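Local coordinates for PbSGBP-B lipoprotein (Prevotella bryantii B14, PDB 6D2Y) that probably binds polysaccharide at the cell surface, as a glycan-binding lipoprotein of a polysaccharide utilization locus, and carries a magnesium ion, at residues Leu78-Ala83 and Val107-Met112; Thr56-Gln61 and Val98-Glu103; Gly265-Ala270 and Gly442-Pro447. One frame throughout, in Å; residues are numbered along the deposited sequence.

Interaction 1 of 3, residues Leu78-Ala83 and Val107-Met112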
loop_
_atom_site.group_PDB
_atom_site.type_symbol
_atom_site.label_atom_id
_atom_site.label_comp_id
_atom_site.label_asym_id
_atom_site.label_seq_id
_atom_site.Cartn_x
_atom_site.Cartn_y
_atom_site.Cartn_z
ATOM N N LEU A 78 35.848 -0.346 12.751
ATOM C CA LEU A 78 34.737 0.291 12.062
ATOM C C LEU A 78 34.246 -0.608 10.942
ATOM O O LEU A 78 35.045 -1.085 10.131
ATOM C CB LEU A 78 35.129 1.643 11.482
ATOM C CG LEU A 78 35.366 2.735 12.508
ATOM C CD1 LEU A 78 36.864 2.825 12.690
ATOM C CD2 LEU A 78 34.780 4.079 12.024
ATOM N N PHE A 79 32.937 -0.829 10.906
ATOM C CA PHE A 79 32.265 -1.421 9.757
ATOM C C PHE A 79 31.799 -0.277 8.864
ATOM O O PHE A 79 30.900 0.483 9.243
ATOM C CB PHE A 79 31.093 -2.279 10.219
ATOM C CG PHE A 79 31.504 -3.558 10.880
ATOM C CD1 PHE A 79 31.806 -3.595 12.233
ATOM C CD2 PHE A 79 31.585 -4.727 10.148
ATOM C CE1 PHE A 79 32.181 -4.782 12.841
ATOM C CE2 PHE A 79 31.958 -5.914 10.748
ATOM C CZ PHE A 79 32.257 -5.942 12.096
ATOM N N ASN A 80 32.417 -0.148 7.688
ATOM C CA ASN A 80 32.211 0.998 6.795
ATOM C C ASN A 80 32.566 2.251 7.585
ATOM O O ASN A 80 33.727 2.374 8.014
ATOM C CB ASN A 80 30.794 0.956 6.219
ATOM C CG ASN A 80 30.499 -0.341 5.505
ATOM O OD1 ASN A 80 31.031 -0.610 4.421
ATOM N ND2 ASN A 80 29.637 -1.150 6.102
ATOM N N ASP A 81 31.637 3.175 7.819
ATOM C CA ASP A 81 31.899 4.369 8.607
ATOM C C ASP A 81 31.297 4.286 10.004
ATOM O O ASP A 81 31.240 5.299 10.709
ATOM C CB ASP A 81 31.367 5.605 7.878
ATOM C CG ASP A 81 29.906 5.463 7.476
ATOM O OD1 ASP A 81 29.281 4.444 7.835
ATOM O OD2 ASP A 81 29.385 6.369 6.794
ATOM N N GLN A 82 30.839 3.108 10.415
ATOM C CA GLN A 82 30.187 2.922 11.704
ATOM C C GLN A 82 31.164 2.264 12.668
ATOM O O GLN A 82 31.663 1.166 12.399
ATOM C CB GLN A 82 28.924 2.077 11.553
ATOM C CG GLN A 82 27.910 2.660 10.584
ATOM C CD GLN A 82 27.451 4.048 10.986
ATOM O OE1 GLN A 82 27.058 4.278 12.130
ATOM N NE2 GLN A 82 27.506 4.985 10.046
ATOM N N ALA A 83 31.428 2.930 13.788
ATOM C CA ALA A 83 32.334 2.391 14.788
ATOM C C ALA A 83 31.639 1.314 15.609
ATOM O O ALA A 83 30.482 1.467 16.013
ATOM C CB ALA A 83 32.844 3.503 15.707
ATOM N N VAL A 107 28.473 6.079 3.859
ATOM C CA VAL A 107 29.408 5.765 2.783
ATOM C C VAL A 107 29.825 4.309 2.969
ATOM O O VAL A 107 30.405 3.941 3.998
ATOM C CB VAL A 107 30.613 6.719 2.772
ATOM C CG1 VAL A 107 31.198 6.869 4.162
ATOM C CG2 VAL A 107 31.675 6.217 1.785
ATOM N N VAL A 108 29.480 3.462 2.002
ATOM C CA VAL A 108 29.719 2.026 2.088
ATOM C C VAL A 108 30.950 1.681 1.264
ATOM O O VAL A 108 31.065 2.076 0.097
ATOM C CB VAL A 108 28.483 1.231 1.625
ATOM C CG1 VAL A 108 28.006 1.691 0.255
ATOM C CG2 VAL A 108 28.776 -0.267 1.604
ATOM N N THR A 109 31.885 0.963 1.879
ATOM C CA THR A 109 33.080 0.511 1.188
ATOM C C THR A 109 33.258 -0.996 1.252
ATOM O O THR A 109 34.219 -1.513 0.669
ATOM C CB THR A 109 34.332 1.200 1.754
ATOM O OG1 THR A 109 34.337 1.105 3.185
ATOM C CG2 THR A 109 34.360 2.666 1.344
ATOM N N ASP A 110 32.361 -1.714 1.930
ATOM C CA ASP A 110 32.444 -3.167 2.076
ATOM C C ASP A 110 33.796 -3.579 2.651
ATOM O O ASP A 110 34.482 -4.468 2.142
ATOM C CB ASP A 110 32.168 -3.874 0.747
ATOM C CG ASP A 110 30.706 -3.811 0.346
ATOM O OD1 ASP A 110 29.854 -3.508 1.210
ATOM O OD2 ASP A 110 30.407 -4.072 -0.837
ATOM N N LYS A 111 34.184 -2.901 3.727
ATOM C CA LYS A 111 35.409 -3.211 4.443
ATOM C C LYS A 111 35.185 -2.986 5.929
ATOM O O LYS A 111 34.415 -2.106 6.327
ATOM C CB LYS A 111 36.590 -2.352 3.951
ATOM C CG LYS A 111 37.004 -2.638 2.512
ATOM C CD LYS A 111 38.044 -1.661 1.997
ATOM C CE LYS A 111 38.205 -1.789 0.488
ATOM N NZ LYS A 111 38.555 -3.178 0.082
HETATM N N MSE A 112 35.846 -3.801 6.741
HETATM C CA MSE A 112 35.901 -3.585 8.185
HETATM C C MSE A 112 37.305 -3.095 8.520
HETATM O O MSE A 112 38.284 -3.799 8.279
HETATM C CB MSE A 112 35.575 -4.872 8.949
HETATM C CG MSE A 112 36.295 -5.040 10.289
HETATM SE SE MSE A 112 35.673 -6.609 11.289
HETATM C CE MSE A 112 36.873 -7.916 10.554
HETATM O O HOH W 1 28.946 -3.070 3.679
#
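One face of the Phe-79 ring is overlaid by CB of Met-112, a selenomethionine; on the other side of the ring plane, near its rim, lies Pro-101. The selenium approaches obliquely, 4.2 Å from the ring centroid and 38° off the normal, and Phe-79 CZ is its nearest ring atom. This Met-aromatic contact belongs to an antiparallel, non-hydrogen-bonded pair: the two side chains leave the same face of the sheet and run side by side into the sandwich interior, where Ile-64 and Leu-66 of strand 63-69 meet them.

Beyond this pair the chain makes a two-residue β-hairpin, a type II' turn from Phe-79 to Gln-82 with Asn-80 at its second position. Across to the neighbouring strand, Asn-80 N donates to Lys-111 O at 3.1 Å. The second flat group is the Asn-80 amide. With CG anti to the carbonyl carbon (chi1 -56°), the amide reaches the bend before strand 111-116, and OD1 takes two backbone N-H groups: Asp-110 N at 3.0 Å, nearly in line with the C=O bond though bent at the hydrogen, and Thr-109 N at 3.1 Å, tilted from the carbonyl plane. ND2 donates to a water 3.2 Å away, which in turn donates to Asp-110 OD1. With both ends of the amide occupied, its rotation is probably fixed. Asp-110 OD2 forms a salt bridge with Lys-206 of the IPT/TIG domain, so the bend at Asp-110 also meets that part of the chain.

Next along the turn, the Asp-81 carboxylate shares its oxygens: OD1 accepts from Gln-82 NE2, while OD2 receives Val-107 N at 3.1 Å, the N-H nearly straight at 167° but arriving from above the carboxylate plane.

Interaction 2 of 3, residues Thr56-Gln61 and Val98-Glu103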
loop_
_atom_site.group_PDB
_atom_site.type_symbol
_atom_site.label_atom_id
_atom_site.label_comp_id
_atom_site.label_asym_id
_atom_site.label_seq_id
_atom_site.Cartn_x
_atom_site.Cartn_y
_atom_site.Cartn_z
ATOM N N THR A 56 31.342 -14.133 5.009
ATOM C CA THR A 56 31.838 -12.993 4.251
ATOM C C THR A 56 30.916 -11.789 4.367
ATOM O O THR A 56 31.215 -10.735 3.797
ATOM C CB THR A 56 32.020 -13.362 2.775
ATOM O OG1 THR A 56 30.765 -13.785 2.227
ATOM C CG2 THR A 56 33.038 -14.482 2.625
ATOM N N SER A 57 29.807 -11.925 5.092
ATOM C CA SER A 57 28.844 -10.850 5.281
ATOM C C SER A 57 28.112 -11.087 6.596
ATOM O O SER A 57 28.192 -12.167 7.186
ATOM C CB SER A 57 27.864 -10.771 4.108
ATOM O OG SER A 57 26.762 -11.637 4.321
ATOM N N ALA A 58 27.395 -10.061 7.054
ATOM C CA ALA A 58 26.626 -10.167 8.287
ATOM C C ALA A 58 25.636 -9.016 8.357
ATOM O O ALA A 58 25.932 -7.909 7.896
ATOM C CB ALA A 58 27.538 -10.154 9.522
ATOM N N SER A 59 24.470 -9.282 8.936
ATOM C CA SER A 59 23.444 -8.265 9.064
ATOM C C SER A 59 23.803 -7.292 10.183
ATOM O O SER A 59 24.758 -7.494 10.939
ATOM C CB SER A 59 22.090 -8.905 9.355
ATOM O OG SER A 59 21.863 -10.020 8.514
ATOM N N LEU A 60 23.020 -6.223 10.285
ATOM C CA LEU A 60 23.170 -5.302 11.400
ATOM C C LEU A 60 22.854 -6.011 12.710
ATOM O O LEU A 60 21.977 -6.877 12.769
ATOM C CB LEU A 60 22.254 -4.092 11.216
ATOM C CG LEU A 60 22.397 -3.307 9.912
ATOM C CD1 LEU A 60 21.185 -2.414 9.695
ATOM C CD2 LEU A 60 23.682 -2.486 9.914
ATOM N N GLN A 61 23.589 -5.648 13.759
ATOM C CA GLN A 61 23.500 -6.209 15.105
ATOM C C GLN A 61 23.935 -7.668 15.168
ATOM O O GLN A 61 23.814 -8.286 16.232
ATOM C CB GLN A 61 22.090 -6.091 15.701
ATOM C CG GLN A 61 21.817 -4.773 16.400
ATOM C CD GLN A 61 20.342 -4.429 16.428
ATOM O OE1 GLN A 61 19.592 -4.796 15.524
ATOM N NE2 GLN A 61 19.918 -3.720 17.470
ATOM N N VAL A 98 32.839 -9.353 18.104
ATOM C CA VAL A 98 32.280 -8.011 18.012
ATOM C C VAL A 98 30.960 -8.088 17.256
ATOM O O VAL A 98 30.763 -8.950 16.395
ATOM C CB VAL A 98 33.266 -7.035 17.322
ATOM C CG1 VAL A 98 33.516 -7.443 15.873
ATOM C CG2 VAL A 98 32.769 -5.595 17.401
ATOM N N SER A 99 30.044 -7.190 17.596
ATOM C CA SER A 99 28.751 -7.111 16.931
ATOM C C SER A 99 28.746 -5.958 15.937
ATOM O O SER A 99 29.267 -4.873 16.222
ATOM C CB SER A 99 27.618 -6.938 17.945
ATOM O OG SER A 99 27.872 -7.689 19.119
ATOM N N VAL A 100 28.161 -6.200 14.771
ATOM C CA VAL A 100 28.069 -5.165 13.735
ATOM C C VAL A 100 27.173 -4.038 14.237
ATOM O O VAL A 100 26.097 -4.312 14.798
ATOM C CB VAL A 100 27.528 -5.762 12.435
ATOM C CG1 VAL A 100 27.617 -4.755 11.298
ATOM C CG2 VAL A 100 28.287 -7.033 12.077
ATOM N N PRO A 101 27.568 -2.773 14.081
ATOM C CA PRO A 101 26.714 -1.670 14.532
ATOM C C PRO A 101 25.352 -1.698 13.853
ATOM O O PRO A 101 25.169 -2.274 12.779
ATOM C CB PRO A 101 27.509 -0.420 14.135
ATOM C CG PRO A 101 28.924 -0.879 14.091
ATOM C CD PRO A 101 28.875 -2.296 13.594
ATOM N N ASN A 102 24.381 -1.053 14.505
ATOM C CA ASN A 102 23.004 -1.095 14.027
ATOM C C ASN A 102 22.732 -0.069 12.936
ATOM O O ASN A 102 21.821 -0.265 12.123
ATOM C CB ASN A 102 22.035 -0.874 15.193
ATOM C CG ASN A 102 20.641 -1.423 14.915
ATOM O OD1 ASN A 102 19.785 -1.468 15.800
ATOM N ND2 ASN A 102 20.416 -1.860 13.681
ATOM N N GLU A 103 23.499 1.016 12.891
ATOM C CA GLU A 103 23.183 2.118 11.993
ATOM C C GLU A 103 23.559 1.791 10.552
ATOM O O GLU A 103 24.558 1.115 10.289
ATOM C CB GLU A 103 23.897 3.390 12.445
ATOM C CG GLU A 103 23.341 3.973 13.730
ATOM C CD GLU A 103 21.840 4.182 13.668
ATOM O OE1 GLU A 103 21.350 4.697 12.639
ATOM O OE2 GLU A 103 21.150 3.827 14.646
#
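Gln-61 and Val-100 bring the two backbones to 4.9 Å between CA atoms; the directions of 58-61 and 99-103 lie 78° apart, and no β bridge forms between them. One hydrogen bond joins the backbones, Gln-61 N to Val-100 O at 3.0 Å, and it is weak, bent at the hydrogen. Gln-61 CA approaches the same oxygen, so one carbonyl faces both N-H and CA-H.

Leu-60 packs its side chain against main-chain oxygens. It crosses the side chain of Asn-102 at about a right angle and lays its two methyls on the backbone, CD2 at 3.2 Å from Pro-101 O and CD1 at 3.3 Å from Asn-102 O. The amides of Gln-61 and Asn-102 overlap with planes 32° apart. Although Gln-61 NE2 lies 2.8 Å from Asn-102 OD1, the angle is too poor for a hydrogen bond, and the contact is better read as one amide lying across the other.

The apolar pair is on the inner side: CG1 of Val-100 is anti to its own N (chi1 -172°), and CG2 is thereby turned to Ala-58 CB, 4.1 Å away. Val-100 and Leu-60 both rest on Val-128 of strand 121-129, while Ala-58 packs on Phe-126. The contact thus joins the two sheets of the β-sandwich, linking strand 57-59, outermost in the mixed sheet, to the chain leaving strand 95-99, outermost in the three-stranded one.

Interaction 3 of 3, residues Gly265-Ala270 and Gly442-Pro447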
loop_
_atom_site.group_PDB
_atom_site.type_symbol
_atom_site.label_atom_id
_atom_site.label_comp_id
_atom_site.label_asym_id
_atom_site.label_seq_id
_atom_site.Cartn_x
_atom_site.Cartn_y
_atom_site.Cartn_z
ATOM N N GLY A 265 -21.520 22.865 -1.373
ATOM C CA GLY A 265 -22.552 23.349 -0.480
ATOM C C GLY A 265 -23.423 22.286 0.152
ATOM O O GLY A 265 -24.289 22.628 0.968
ATOM N N VAL A 266 -23.232 21.014 -0.191
ATOM C CA VAL A 266 -24.005 19.928 0.404
ATOM C C VAL A 266 -23.375 19.587 1.751
ATOM O O VAL A 266 -22.246 19.095 1.813
ATOM C CB VAL A 266 -24.053 18.702 -0.514
ATOM C CG1 VAL A 266 -25.047 17.682 0.019
ATOM C CG2 VAL A 266 -24.420 19.121 -1.925
ATOM N N THR A 267 -24.112 19.838 2.830
ATOM C CA THR A 267 -23.555 19.740 4.171
ATOM C C THR A 267 -23.567 18.299 4.666
ATOM O O THR A 267 -24.569 17.589 4.531
ATOM C CB THR A 267 -24.333 20.636 5.134
ATOM O OG1 THR A 267 -24.148 22.006 4.759
ATOM C CG2 THR A 267 -23.849 20.445 6.565
HETATM N N MSE A 268 -22.471 17.910 5.313
HETATM C CA MSE A 268 -22.330 16.595 5.909
HETATM C C MSE A 268 -22.276 16.869 7.388
HETATM O O MSE A 268 -21.435 17.686 7.820
HETATM C CB MSE A 268 -21.034 15.946 5.447
HETATM C CG MSE A 268 -20.455 15.047 6.532
HETATM SE SE MSE A 268 -21.377 13.306 6.504
HETATM C CE MSE A 268 -20.035 12.301 5.471
ATOM N N ALA A 269 -23.134 16.224 8.174
ATOM C CA ALA A 269 -23.173 16.467 9.609
ATOM C C ALA A 269 -21.925 15.917 10.291
ATOM O O ALA A 269 -21.292 14.970 9.818
ATOM C CB ALA A 269 -24.424 15.843 10.226
ATOM N N ALA A 270 -21.573 16.534 11.424
ATOM C CA ALA A 270 -20.386 16.115 12.164
ATOM C C ALA A 270 -20.533 14.704 12.719
ATOM O O ALA A 270 -19.541 13.972 12.811
ATOM C CB ALA A 270 -20.098 17.101 13.295
ATOM N N GLY A 442 -16.859 13.842 13.628
ATOM C CA GLY A 442 -15.939 14.691 12.907
ATOM C C GLY A 442 -16.321 16.152 13.055
ATOM O O GLY A 442 -16.929 16.565 14.044
ATOM N N VAL A 443 -15.946 16.936 12.048
ATOM C CA VAL A 443 -16.313 18.344 11.962
ATOM C C VAL A 443 -17.252 18.523 10.778
ATOM O O VAL A 443 -17.111 17.846 9.751
ATOM C CB VAL A 443 -15.072 19.256 11.841
ATOM C CG1 VAL A 443 -14.070 18.934 12.939
ATOM C CG2 VAL A 443 -14.421 19.117 10.473
ATOM N N GLU A 444 -18.229 19.415 10.934
ATOM C CA GLU A 444 -19.189 19.661 9.867
ATOM C C GLU A 444 -18.472 20.181 8.629
ATOM O O GLU A 444 -17.581 21.030 8.718
ATOM C CB GLU A 444 -20.250 20.660 10.330
ATOM C CG GLU A 444 -21.385 20.874 9.345
ATOM C CD GLU A 444 -22.341 21.961 9.794
ATOM O OE1 GLU A 444 -21.874 22.959 10.383
ATOM O OE2 GLU A 444 -23.559 21.815 9.561
ATOM N N CYS A 445 -18.856 19.660 7.467
ATOM C CA CYS A 445 -18.138 19.957 6.238
ATOM C C CYS A 445 -19.101 19.905 5.060
ATOM O O CYS A 445 -20.284 19.581 5.203
ATOM C CB CYS A 445 -16.975 18.980 6.035
ATOM S SG CYS A 445 -17.409 17.236 6.265
ATOM N N THR A 446 -18.573 20.241 3.886
ATOM C CA THR A 446 -19.264 20.088 2.608
ATOM C C THR A 446 -18.288 19.380 1.680
ATOM O O THR A 446 -17.644 20.014 0.833
ATOM C CB THR A 446 -19.705 21.436 2.037
ATOM O OG1 THR A 446 -18.567 22.301 1.917
ATOM C CG2 THR A 446 -20.742 22.090 2.941
ATOM N N PRO A 447 -18.145 18.066 1.817
ATOM C CA PRO A 447 -17.071 17.363 1.114
ATOM C C PRO A 447 -17.420 17.052 -0.332
ATOM O O PRO A 447 -18.573 16.793 -0.685
ATOM C CB PRO A 447 -16.913 16.075 1.927
ATOM C CG PRO A 447 -18.292 15.807 2.433
ATOM C CD PRO A 447 -18.944 17.154 2.656
#
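Two neighbouring groups of the 265-270 backbone converge on Cys-445 O: Met-268 N at 2.8 Å, with an N-H...O angle of 168°, and, more weakly, Thr-267 CA at 3.4 Å in a CA-H...O contact. The return bond, Cys-445 N to Met-268 O, is longer at 3.3 Å but equally straight, and its donor lies in the carbonyl plane. Together they define one antiparallel hydrogen-bonded bridge between two loops. Farther along, Gly-442 N donates to Ala-270 O at 2.8 Å; at the other end Val-266 O faces Thr-446 CA.

Side chains fill in around this bridge. Met-268, a selenomethionine, sets CB on Pro-447 CD at 3.7 Å and CG beside Cys-445 SG at 3.8 Å; its chain then bends at chi2 (81°), carrying the selenium away from the facing loop, and the side chain also packs on Phe-278. On the more exposed side, Glu-444 extends obliquely past Thr-267, bringing OE2 to within 3.3 Å of the CG2 methyl.

No side-chain hydrogen bond or salt bridge spans the two loops: their pairing rests on main-chain bonds and apolar contacts, and so depends chiefly on backbone course.

Interactions 1 and 2 are neighbours in the N-terminal β-sandwich, with centres 10 Å apart and segments that alternate along the chain. They touch directly: Gln-82 OE1 meets Glu-103 CB at 3.3 Å, and Ala-83 O meets Pro-101 CG at 3.4 Å. Val-128 of strand 121-129 is packed on from both, by Phe-79 and Asn-80 in one and by Leu-60 and Val-100 in the other. Interaction 3 belongs to the xyloglucan-binding domain at the far side of the molecule; its nearest atoms are about 44 Å from interaction 1 and about 38 Å from interaction 2. None of the three lies at the magnesium site formed by Asp-225, Asp-227, Ser-255, Asn-257 and Asp-452.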